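Local coordinates for mutual gliding-motility protein MglA (Myxococcus xanthus DK 1622, PDB 6H17) that binds and hydrolyses GTP as a small Ras-like GTPase, acting as the intracellular switch that coordinates the two gliding motilities and sets the direction of movement, at residues I4-R9 with R68-R73; L44-T49 with F56-P61; A103-E108 with N141-P146. All blocks are in the same frame, centred on the assembly; numbering follows the deposited sequence.

Contact 1: residues I4-R9 with R68-R73; sequences INYSSR and RGFKTR. With SO4 (sulfate ion), chain E.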
loop_
_atom_site.group_PDB
_atom_site.type_symbol
_atom_site.label_atom_id
_atom_site.label_comp_id
_atom_site.label_asym_id
_atom_site.label_seq_id
_atom_site.Cartn_x
_atom_site.Cartn_y
_atom_site.Cartn_z
ATOM N N ILE A 4 -12.663 12.136 -9.868
ATOM C CA ILE A 4 -14.056 12.379 -9.516
ATOM C C ILE A 4 -14.805 12.734 -10.788
ATOM O O ILE A 4 -14.443 13.695 -11.486
ATOM C CB ILE A 4 -14.215 13.486 -8.463
ATOM C CG1 ILE A 4 -13.339 13.188 -7.243
ATOM C CG2 ILE A 4 -15.687 13.652 -8.077
ATOM C CD1 ILE A 4 -13.445 14.213 -6.143
ATOM N N ASN A 5 -15.835 11.956 -11.103
ATOM C CA ASN A 5 -16.728 12.248 -12.224
ATOM C C ASN A 5 -18.018 12.784 -11.612
ATOM O O ASN A 5 -18.818 12.023 -11.062
ATOM C CB ASN A 5 -16.931 10.983 -13.049
ATOM C CG ASN A 5 -17.739 11.224 -14.309
ATOM O OD1 ASN A 5 -18.568 12.114 -14.369
ATOM N ND2 ASN A 5 -17.543 10.358 -15.305
ATOM N N TYR A 6 -18.220 14.101 -11.688
ATOM C CA TYR A 6 -19.380 14.724 -11.070
ATOM C C TYR A 6 -20.660 14.460 -11.849
ATOM O O TYR A 6 -21.762 14.659 -11.313
ATOM C CB TYR A 6 -19.139 16.224 -10.897
ATOM C CG TYR A 6 -18.122 16.558 -9.828
ATOM C CD1 TYR A 6 -18.497 16.636 -8.498
ATOM C CD2 TYR A 6 -16.796 16.797 -10.150
ATOM C CE1 TYR A 6 -17.575 16.938 -7.507
ATOM C CE2 TYR A 6 -15.864 17.103 -9.163
ATOM C CZ TYR A 6 -16.272 17.176 -7.844
ATOM O OH TYR A 6 -15.373 17.475 -6.843
ATOM N N SER A 7 -20.551 14.024 -13.105
ATOM C CA SER A 7 -21.744 13.685 -13.866
ATOM C C SER A 7 -22.248 12.307 -13.471
ATOM O O SER A 7 -23.426 12.153 -13.114
ATOM C CB SER A 7 -21.443 13.750 -15.362
ATOM O OG SER A 7 -21.171 15.079 -15.744
ATOM N N SER A 8 -21.377 11.293 -13.504
ATOM C CA SER A 8 -21.786 9.936 -13.170
ATOM C C SER A 8 -21.835 9.698 -11.673
ATOM O O SER A 8 -22.380 8.683 -11.233
ATOM C CB SER A 8 -20.821 8.926 -13.783
ATOM O OG SER A 8 -19.549 9.058 -13.176
ATOM N N ARG A 9 -21.271 10.608 -10.888
ATOM C CA ARG A 9 -21.222 10.500 -9.429
ATOM C C ARG A 9 -20.305 9.370 -8.982
ATOM O O ARG A 9 -20.625 8.630 -8.050
ATOM C CB ARG A 9 -22.604 10.331 -8.785
ATOM C CG ARG A 9 -23.657 11.262 -9.300
ATOM C CD ARG A 9 -23.241 12.668 -9.112
ATOM N NE ARG A 9 -23.134 13.064 -7.706
ATOM C CZ ARG A 9 -22.789 14.284 -7.322
ATOM N NH1 ARG A 9 -22.492 15.203 -8.234
ATOM N NH2 ARG A 9 -22.738 14.586 -6.037
ATOM N N ARG A 68 -21.108 10.503 0.673
ATOM C CA ARG A 68 -22.523 10.646 0.367
ATOM C C ARG A 68 -22.694 11.233 -1.024
ATOM O O ARG A 68 -22.063 12.236 -1.364
ATOM C CB ARG A 68 -23.164 11.572 1.404
ATOM C CG ARG A 68 -24.544 12.064 1.035
ATOM C CD ARG A 68 -25.629 11.182 1.571
ATOM N NE ARG A 68 -26.632 12.004 2.242
ATOM C CZ ARG A 68 -26.815 12.047 3.560
ATOM N NH1 ARG A 68 -27.746 12.838 4.065
ATOM N NH2 ARG A 68 -26.083 11.292 4.372
ATOM N N GLY A 69 -23.574 10.629 -1.822
ATOM C CA GLY A 69 -23.897 11.127 -3.146
ATOM C C GLY A 69 -22.989 10.648 -4.256
ATOM O O GLY A 69 -23.152 11.108 -5.399
ATOM N N PHE A 70 -22.057 9.757 -3.962
ATOM C CA PHE A 70 -21.135 9.203 -4.947
ATOM C C PHE A 70 -21.014 7.701 -4.720
ATOM O O PHE A 70 -21.327 7.189 -3.638
ATOM C CB PHE A 70 -19.718 9.808 -4.805
ATOM C CG PHE A 70 -19.640 11.274 -5.122
ATOM C CD1 PHE A 70 -19.893 12.219 -4.149
ATOM C CD2 PHE A 70 -19.308 11.709 -6.394
ATOM C CE1 PHE A 70 -19.830 13.576 -4.441
ATOM C CE2 PHE A 70 -19.233 13.051 -6.692
ATOM C CZ PHE A 70 -19.498 13.988 -5.720
ATOM N N LYS A 71 -20.608 6.987 -5.771
ATOM C CA LYS A 71 -20.062 5.638 -5.654
ATOM C C LYS A 71 -18.550 5.792 -5.599
ATOM O O LYS A 71 -17.956 6.419 -6.485
ATOM C CB LYS A 71 -20.448 4.806 -6.884
ATOM C CG LYS A 71 -19.723 3.448 -7.021
ATOM C CD LYS A 71 -20.123 2.691 -8.300
ATOM C CE LYS A 71 -19.428 3.240 -9.541
ATOM N NZ LYS A 71 -18.009 2.788 -9.701
ATOM N N THR A 72 -17.925 5.228 -4.567
ATOM C CA THR A 72 -16.497 5.339 -4.367
ATOM C C THR A 72 -15.899 3.949 -4.408
ATOM O O THR A 72 -16.387 3.033 -3.738
ATOM C CB THR A 72 -16.159 6.013 -3.032
ATOM O OG1 THR A 72 -16.741 7.319 -3.011
ATOM C CG2 THR A 72 -14.660 6.129 -2.852
ATOM N N ARG A 73 -14.859 3.805 -5.204
ATOM C CA ARG A 73 -14.144 2.540 -5.288
ATOM C C ARG A 73 -12.668 2.792 -5.045
ATOM O O ARG A 73 -12.122 3.817 -5.466
ATOM C CB ARG A 73 -14.366 1.858 -6.633
ATOM C CG ARG A 73 -15.812 1.389 -6.875
ATOM C CD ARG A 73 -16.257 0.301 -5.900
ATOM N NE ARG A 73 -17.671 -0.077 -6.097
ATOM C CZ ARG A 73 -18.700 0.366 -5.368
ATOM N NH1 ARG A 73 -19.930 -0.055 -5.653
ATOM N NH2 ARG A 73 -18.517 1.202 -4.351
HETATM S S SO4 E . -22.085 0.305 -2.610
HETATM O O1 SO4 E . -23.045 1.062 -1.776
HETATM O O2 SO4 E . -21.546 1.167 -3.674
HETATM O O3 SO4 E . -20.966 -0.132 -1.763
HETATM O O4 SO4 E . -22.735 -0.872 -3.178
HETATM O O HOH W 1 -22.970 14.438 -2.991
#
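Arg9 lays its side chain against Gly69 and Phe70, in a surface contact where the turn after strand 3-5 meets the start of strand 71-78. Arg9 CB lies 3.5 Å from Gly69 O, and CG and CD keep to the same oxygen because the chain is bent at both chi2 (-58°) and chi3 (-66°). This curl turns Arg9 NE onto Gly69 O, a straight hydrogen bond of 3.0 Å that lies in the guanidinium plane. Beyond it the flat group rests on one face of the Phe70 ring, the two planes 21° apart, and Arg9 CZ stands 4.1 Å from the ring centroid as a cation-pi pair. Arg9 NH2 comes closest to the ring, 3.3 Å from Phe70 CZ, and also has a weak bond to a water that is held by Arg68 O. Arg9 NH1 turns back to its own segment and uses an in-plane lone pair of Tyr6 O at 3.2 Å. With bonds at its edge and a ring under one face, the guanidinium is probably restrained from rotating. The backbone of Arg9 joins in as well: its O accepts from Lys71 N at 2.8 Å. The Phe70 ring is also met obliquely by Tyr6, whose CE1 lies near Phe70 CZ with the planes steeply inclined, and by Ile4, whose CG2 reaches Phe70 CE2 at 3.9 Å. On the other segment, Arg73 binds O2 of a sulfate, probably from the crystallisation liquor, through NH1 and NH2. Strand 10-18 lies next to both strands, antiparallel to 3-5 and parallel to 71-78; its Ile11 touches both Ile4 and Phe70 and exchanges backbone hydrogen bonds with Lys71 and Arg73.

Contact 2: residues L44-T49 with F56-P61; sequences LISLST and FFDFLP
Ile45 and Phe59 stand side by side and point the same way from a hydrogen-bonded antiparallel pair, with Ile45 CG1 3.8 Å from Phe59 CB. Ile45 holds CG1 between its backbone N and carbonyl carbon (chi1 61°), which brings CG1 and CD1 along the phenylalanine; CD1 reaches Phe59 CD2 at 3.9 Å. Leu47 and Phe57, the next such pair, extend from the same face of the sheet but cross at a slant. The Phe57 ring folds back across the strand pair, also with chi1 near +60° (64°), and takes Leu47 CB over one face near its rim, 4.1 Å from CZ. Leu47 CD1 lies between the two aromatic residues, near Phe57 CE1 and Phe59 CB. The opposite face carries Ser46 and Asp58, a non-hydrogen-bonded pair whose OG and OD1 stay 3.6 Å apart. Asp58 instead directs OD2 to the hydroxyls of Thr26 and Thr78, close to the magnesium ion and nucleotide. At one end of the ladder Leu44 slants across Leu60, its CD1 4.0 Å from Leu60 CB; at the other the Phe56 ring meets Ser48, whose OG is hydrogen-bonded to Arg53 O. Four backbone bonds tie Ile45 to Phe59 and Leu47 to Phe57, the shortest from Leu47 N to Phe57 O at 2.8 Å. These two strands form a beta hairpin, its place in the chain consistent with the interswitch hairpin of Arf-family GTPases, with their axes at 138° and thus well away from exactly antiparallel. Strand 45-49 pairs with 52-62, which in turn lies antiparallel to 71-78 and bonds to it through Asp58 and Leu60. Helix 25-35 packs on the side of Leu44, Asp58 and Leu60, while His75 and Tyr77 of strand 71-78 meet the Phe59 ring on the other.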
loop_
_atom_site.group_PDB
_atom_site.type_symbol
_atom_site.label_atom_id
_atom_site.label_comp_id
_atom_site.label_asym_id
_atom_site.label_seq_id
_atom_site.Cartn_x
_atom_site.Cartn_y
_atom_site.Cartn_z
ATOM N N LEU A 44 -8.874 -9.917 -7.981
ATOM C CA LEU A 44 -7.444 -9.689 -7.841
ATOM C C LEU A 44 -6.747 -10.208 -9.088
ATOM O O LEU A 44 -6.905 -11.382 -9.447
ATOM C CB LEU A 44 -6.910 -10.404 -6.599
ATOM C CG LEU A 44 -5.398 -10.438 -6.434
ATOM C CD1 LEU A 44 -4.824 -9.065 -6.311
ATOM C CD2 LEU A 44 -5.038 -11.278 -5.191
ATOM N N ILE A 45 -5.983 -9.340 -9.747
ATOM C CA ILE A 45 -5.268 -9.716 -10.953
ATOM C C ILE A 45 -3.810 -9.315 -10.856
ATOM O O ILE A 45 -3.434 -8.405 -10.113
ATOM C CB ILE A 45 -5.913 -9.107 -12.218
ATOM C CG1 ILE A 45 -5.885 -7.592 -12.126
ATOM C CG2 ILE A 45 -7.350 -9.664 -12.407
ATOM C CD1 ILE A 45 -6.257 -6.904 -13.437
ATOM N N SER A 46 -2.978 -10.047 -11.576
ATOM C CA SER A 46 -1.588 -9.698 -11.783
ATOM C C SER A 46 -1.435 -9.046 -13.148
ATOM O O SER A 46 -2.172 -9.346 -14.102
ATOM C CB SER A 46 -0.705 -10.941 -11.725
ATOM O OG SER A 46 -0.684 -11.481 -10.421
ATOM N N LEU A 47 -0.471 -8.147 -13.233
ATOM C CA LEU A 47 -0.163 -7.463 -14.471
ATOM C C LEU A 47 1.336 -7.448 -14.691
ATOM O O LEU A 47 2.123 -7.356 -13.747
ATOM C CB LEU A 47 -0.689 -6.028 -14.446
ATOM C CG LEU A 47 -2.217 -5.938 -14.336
ATOM C CD1 LEU A 47 -2.603 -4.502 -14.051
ATOM C CD2 LEU A 47 -2.890 -6.435 -15.584
ATOM N N SER A 48 1.709 -7.564 -15.952
ATOM C CA SER A 48 3.081 -7.442 -16.427
ATOM C C SER A 48 2.985 -7.069 -17.893
ATOM O O SER A 48 1.889 -6.994 -18.449
ATOM C CB SER A 48 3.853 -8.739 -16.219
ATOM O OG SER A 48 3.287 -9.806 -16.953
ATOM N N THR A 49 4.125 -6.826 -18.521
ATOM C CA THR A 49 4.140 -6.463 -19.927
ATOM C C THR A 49 4.945 -7.447 -20.764
ATOM O O THR A 49 5.740 -8.237 -20.249
ATOM C CB THR A 49 4.675 -5.043 -20.178
ATOM O OG1 THR A 49 6.089 -5.012 -19.970
ATOM C CG2 THR A 49 4.004 -4.029 -19.278
ATOM N N PHE A 56 5.854 -8.859 -12.112
ATOM C CA PHE A 56 4.442 -8.807 -11.778
ATOM C C PHE A 56 4.154 -7.785 -10.693
ATOM O O PHE A 56 4.898 -7.664 -9.710
ATOM C CB PHE A 56 3.944 -10.150 -11.243
ATOM C CG PHE A 56 3.972 -11.257 -12.239
ATOM C CD1 PHE A 56 3.065 -11.293 -13.294
ATOM C CD2 PHE A 56 4.885 -12.292 -12.116
ATOM C CE1 PHE A 56 3.093 -12.329 -14.211
ATOM C CE2 PHE A 56 4.912 -13.332 -13.029
ATOM C CZ PHE A 56 4.019 -13.345 -14.083
ATOM N N PHE A 57 3.046 -7.088 -10.847
ATOM C CA PHE A 57 2.436 -6.378 -9.730
ATOM C C PHE A 57 0.931 -6.623 -9.782
ATOM O O PHE A 57 0.397 -7.188 -10.740
ATOM C CB PHE A 57 2.783 -4.897 -9.736
ATOM C CG PHE A 57 2.264 -4.152 -10.922
ATOM C CD1 PHE A 57 1.067 -3.487 -10.851
ATOM C CD2 PHE A 57 2.975 -4.133 -12.110
ATOM C CE1 PHE A 57 0.590 -2.789 -11.935
ATOM C CE2 PHE A 57 2.508 -3.441 -13.192
ATOM C CZ PHE A 57 1.322 -2.769 -13.119
ATOM N N ASP A 58 0.246 -6.210 -8.731
ATOM C CA ASP A 58 -1.124 -6.631 -8.494
ATOM C C ASP A 58 -2.075 -5.453 -8.537
ATOM O O ASP A 58 -1.698 -4.318 -8.263
ATOM C CB ASP A 58 -1.244 -7.260 -7.100
ATOM C CG ASP A 58 -0.205 -8.300 -6.861
ATOM O OD1 ASP A 58 -0.312 -9.391 -7.461
ATOM O OD2 ASP A 58 0.766 -8.023 -6.103
ATOM N N PHE A 59 -3.336 -5.768 -8.855
ATOM C CA PHE A 59 -4.448 -4.826 -8.895
ATOM C C PHE A 59 -5.680 -5.476 -8.285
ATOM O O PHE A 59 -6.021 -6.616 -8.619
ATOM C CB PHE A 59 -4.746 -4.425 -10.353
ATOM C CG PHE A 59 -5.985 -3.565 -10.518
ATOM C CD1 PHE A 59 -5.911 -2.193 -10.365
ATOM C CD2 PHE A 59 -7.224 -4.124 -10.819
ATOM C CE1 PHE A 59 -7.052 -1.395 -10.523
ATOM C CE2 PHE A 59 -8.365 -3.322 -10.976
ATOM C CZ PHE A 59 -8.273 -1.974 -10.830
ATOM N N LEU A 60 -6.351 -4.738 -7.394
ATOM C CA LEU A 60 -7.547 -5.257 -6.734
ATOM C C LEU A 60 -8.513 -4.116 -6.437
ATOM O O LEU A 60 -8.189 -3.224 -5.640
ATOM C CB LEU A 60 -7.183 -5.937 -5.414
ATOM C CG LEU A 60 -8.340 -6.349 -4.496
ATOM C CD1 LEU A 60 -9.291 -7.300 -5.195
ATOM C CD2 LEU A 60 -7.787 -7.012 -3.241
ATOM N N PRO A 61 -9.698 -4.099 -7.063
ATOM C CA PRO A 61 -10.695 -3.070 -6.736
ATOM C C PRO A 61 -11.621 -3.500 -5.614
ATOM O O PRO A 61 -12.024 -4.661 -5.525
ATOM C CB PRO A 61 -11.466 -2.919 -8.052
ATOM C CG PRO A 61 -11.326 -4.196 -8.756
ATOM C CD PRO A 61 -10.104 -4.921 -8.217
#

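Contact 3: residues A103-E108 with N141-P146; sequences ADSQIE and NKRDLP. With GSP (5'-guanosine-diphosphate-monothiophosphate), chain C.
Asp104 swings its carboxylate away from its own backbone N (chi1 -172°), and Lys142 runs extended beyond CG, carrying its ammonium to that carboxylate in the NKxD guanine-recognition motif of the small GTPases, here Asn141 to Asp144. The salt bridge joins Lys142 NZ to Asp104 OD2 at 2.8 Å, with NZ well above the carboxylate plane; NZ also bonds to Leu22 O of the P-loop. Gln106 NE2 straddles the carboxylate, meeting OD1 and OD2 each on its syn side, while Gln106 N closes an Asx turn from the anti side of OD1; Gln106 OE1 takes Asn147 ND2. These bonds fix the rotation of the carboxylate. An alanine here is likely to leave the Lys142 ammonium without its counter-charge and Gln106 NE2 without its two carboxylate acceptors. Strands 98-104 and 136-141 pair in parallel here: Asn141 N donates to Ala103 O at 2.9 Å, and Asn141 O accepts from both Ser105 N and Ser105 OG, which approach from opposite faces of its carbonyl plane. Arg143 NH1, bonded to Val149 O, adds a weak bond to Ser105 OG. Leu145 CD1 packs on Gln106 CD at 3.6 Å, and its CD2 lies equally close to N2 of the base. The loop thus backs directly onto the guanine of GTPgammaS. Asn141 ND2 donates to N7 at 3.0 Å and its OD1 takes Ala170 N, whereas the carboxylate of Asp144 receives both donors of the base edge: N2 reaches OD1 at 2.9 Å, and N1 reaches OD2 at 2.8 Å in a nearly straight bond.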
loop_
_atom_site.group_PDB
_atom_site.type_symbol
_atom_site.label_atom_id
_atom_site.label_comp_id
_atom_site.label_asym_id
_atom_site.label_seq_id
_atom_site.Cartn_x
_atom_site.Cartn_y
_atom_site.Cartn_z
ATOM N N ALA A 103 6.945 -3.048 5.632
ATOM C CA ALA A 103 8.321 -3.323 6.025
ATOM C C ALA A 103 8.472 -4.795 6.372
ATOM O O ALA A 103 7.596 -5.400 7.003
ATOM C CB ALA A 103 8.681 -2.466 7.229
ATOM N N ASP A 104 9.577 -5.379 5.941
ATOM C CA ASP A 104 9.919 -6.747 6.323
ATOM C C ASP A 104 10.623 -6.702 7.673
ATOM O O ASP A 104 11.714 -6.143 7.783
ATOM C CB ASP A 104 10.824 -7.349 5.249
ATOM C CG ASP A 104 11.074 -8.837 5.451
ATOM O OD1 ASP A 104 11.208 -9.275 6.619
ATOM O OD2 ASP A 104 11.127 -9.582 4.442
ATOM N N SER A 105 10.028 -7.288 8.706
ATOM C CA SER A 105 10.609 -7.149 10.039
ATOM C C SER A 105 11.918 -7.911 10.215
ATOM O O SER A 105 12.596 -7.712 11.234
ATOM C CB SER A 105 9.636 -7.653 11.113
ATOM O OG SER A 105 8.497 -6.809 11.228
ATOM N N GLN A 106 12.281 -8.816 9.311
ATOM C CA GLN A 106 13.521 -9.569 9.488
ATOM C C GLN A 106 14.714 -8.622 9.594
ATOM O O GLN A 106 14.878 -7.697 8.794
ATOM C CB GLN A 106 13.751 -10.510 8.312
ATOM C CG GLN A 106 12.721 -11.588 8.185
ATOM C CD GLN A 106 12.972 -12.455 6.985
ATOM O OE1 GLN A 106 13.581 -13.526 7.090
ATOM N NE2 GLN A 106 12.540 -11.998 5.830
ATOM N N ILE A 107 15.594 -8.889 10.559
ATOM C CA ILE A 107 16.706 -7.979 10.833
ATOM C C ILE A 107 17.608 -7.824 9.615
ATOM O O ILE A 107 18.097 -6.718 9.332
ATOM C CB ILE A 107 17.438 -8.427 12.111
ATOM C CG1 ILE A 107 18.376 -7.320 12.617
ATOM C CG2 ILE A 107 18.185 -9.752 11.894
ATOM C CD1 ILE A 107 18.767 -7.514 14.066
ATOM N N GLU A 108 17.781 -8.895 8.840
ATOM C CA GLU A 108 18.622 -8.848 7.647
ATOM C C GLU A 108 18.092 -7.891 6.588
ATOM O O GLU A 108 18.862 -7.440 5.729
ATOM C CB GLU A 108 18.730 -10.260 7.054
ATOM C CG GLU A 108 19.435 -11.274 7.955
ATOM C CD GLU A 108 18.495 -12.033 8.892
ATOM O OE1 GLU A 108 17.328 -11.625 9.089
ATOM O OE2 GLU A 108 18.940 -13.064 9.442
ATOM N N ASN A 141 5.532 -6.137 8.883
ATOM C CA ASN A 141 5.106 -7.474 8.492
ATOM C C ASN A 141 6.135 -8.511 8.921
ATOM O O ASN A 141 7.264 -8.204 9.314
ATOM C CB ASN A 141 4.846 -7.510 6.980
ATOM C CG ASN A 141 4.122 -8.745 6.537
ATOM O OD1 ASN A 141 3.235 -9.249 7.241
ATOM N ND2 ASN A 141 4.495 -9.268 5.380
ATOM N N LYS A 142 5.722 -9.767 8.853
ATOM C CA LYS A 142 6.568 -10.915 9.222
ATOM C C LYS A 142 6.887 -10.947 10.719
ATOM O O LYS A 142 7.969 -11.371 11.133
ATOM C CB LYS A 142 7.831 -11.054 8.366
ATOM C CG LYS A 142 7.584 -10.834 6.872
ATOM C CD LYS A 142 8.606 -11.550 6.008
ATOM C CE LYS A 142 8.348 -11.278 4.538
ATOM N NZ LYS A 142 9.487 -11.782 3.701
ATOM N N ARG A 143 5.899 -10.595 11.551
ATOM C CA ARG A 143 6.091 -10.636 12.996
ATOM C C ARG A 143 6.259 -12.049 13.524
ATOM O O ARG A 143 6.705 -12.215 14.662
ATOM C CB ARG A 143 4.919 -9.976 13.734
ATOM C CG ARG A 143 4.658 -8.523 13.377
ATOM C CD ARG A 143 5.881 -7.643 13.497
ATOM N NE ARG A 143 6.527 -7.822 14.791
ATOM C CZ ARG A 143 7.784 -7.501 15.058
ATOM N NH1 ARG A 143 8.534 -6.927 14.144
ATOM N NH2 ARG A 143 8.283 -7.721 16.266
ATOM N N ASP A 144 5.928 -13.063 12.726
ATOM C CA ASP A 144 6.011 -14.453 13.135
ATOM C C ASP A 144 7.427 -15.000 13.120
ATOM O O ASP A 144 7.662 -16.080 13.674
ATOM C CB ASP A 144 5.150 -15.312 12.193
ATOM C CG ASP A 144 5.591 -15.217 10.747
ATOM O OD1 ASP A 144 5.888 -16.266 10.142
ATOM O OD2 ASP A 144 5.652 -14.095 10.203
ATOM N N LEU A 145 8.374 -14.307 12.509
ATOM C CA LEU A 145 9.683 -14.895 12.280
ATOM C C LEU A 145 10.615 -14.666 13.479
ATOM O O LEU A 145 10.572 -13.603 14.109
ATOM C CB LEU A 145 10.306 -14.342 11.004
ATOM C CG LEU A 145 9.585 -14.797 9.735
ATOM C CD1 LEU A 145 10.229 -14.208 8.501
ATOM C CD2 LEU A 145 9.566 -16.321 9.660
ATOM N N PRO A 146 11.464 -15.630 13.795
ATOM C CA PRO A 146 12.325 -15.487 14.980
ATOM C C PRO A 146 13.367 -14.401 14.824
ATOM O O PRO A 146 13.867 -13.899 15.847
ATOM C CB PRO A 146 12.960 -16.875 15.127
ATOM C CG PRO A 146 12.885 -17.481 13.762
ATOM C CD PRO A 146 11.628 -16.929 13.120
HETATM P PG GSP C . 7.871 -8.281 -4.755
HETATM O O3B GSP C . 7.464 -8.964 -3.303
HETATM S S1G GSP C . 9.478 -9.101 -5.269
HETATM O O2G GSP C . 6.661 -8.530 -5.679
HETATM O O3G GSP C . 8.003 -6.782 -4.470
HETATM P PB GSP C . 6.162 -8.857 -2.406
HETATM O O1B GSP C . 6.301 -7.754 -1.425
HETATM O O2B GSP C . 4.943 -8.835 -3.247
HETATM P PA GSP C . 5.213 -11.426 -1.465
HETATM O O1A GSP C . 3.961 -10.940 -0.906
HETATM O O2A GSP C . 5.164 -12.168 -2.729
HETATM O O3A GSP C . 6.266 -10.240 -1.584
HETATM O "O5'" GSP C . 5.905 -12.286 -0.312
HETATM C "C5'" GSP C . 7.189 -12.855 -0.515
HETATM C "C4'" GSP C . 7.358 -14.099 0.350
HETATM O "O4'" GSP C . 7.263 -13.735 1.741
HETATM C "C3'" GSP C . 6.277 -15.118 0.099
HETATM O "O3'" GSP C . 6.832 -16.422 0.158
HETATM C "C2'" GSP C . 5.278 -14.940 1.240
HETATM O "O2'" GSP C . 4.542 -16.077 1.583
HETATM C "C1'" GSP C . 6.240 -14.502 2.354
HETATM N N9 GSP C . 5.616 -13.718 3.412
HETATM C C8 GSP C . 4.855 -12.605 3.233
HETATM N N7 GSP C . 4.441 -12.143 4.431
HETATM C C5 GSP C . 4.955 -12.985 5.383
HETATM C C6 GSP C . 4.853 -13.018 6.772
HETATM O O6 GSP C . 4.222 -12.190 7.472
HETATM N N1 GSP C . 5.497 -14.041 7.394
HETATM C C2 GSP C . 6.228 -14.984 6.718
HETATM N N2 GSP C . 6.837 -15.935 7.405
HETATM N N3 GSP C . 6.337 -14.977 5.370
HETATM C C4 GSP C . 5.688 -13.976 4.746
#

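All three contacts reach the same mixed sheet, but at different depths. Contact 3 is the buried one, whereas contacts 1 and 2 lie at the surface. Contacts 1 and 2 are linked through neighbouring strands 52-62 and 71-78, and the hairpin of contact 2 is nested in the chain loop that contact 1 closes. Contact 3 follows later, about 40 Å from contact 1 between centres and on the opposite side of the chain's centre. Their chemistry differs: a cation-pi stack far from the nucleotide in 4-9 with 68-73, a backbone ladder with an apolar face and, opposite, Asp58 near magnesium in 44-49 with 56-61, and a charged, base-reading network in 103-108 with 141-146.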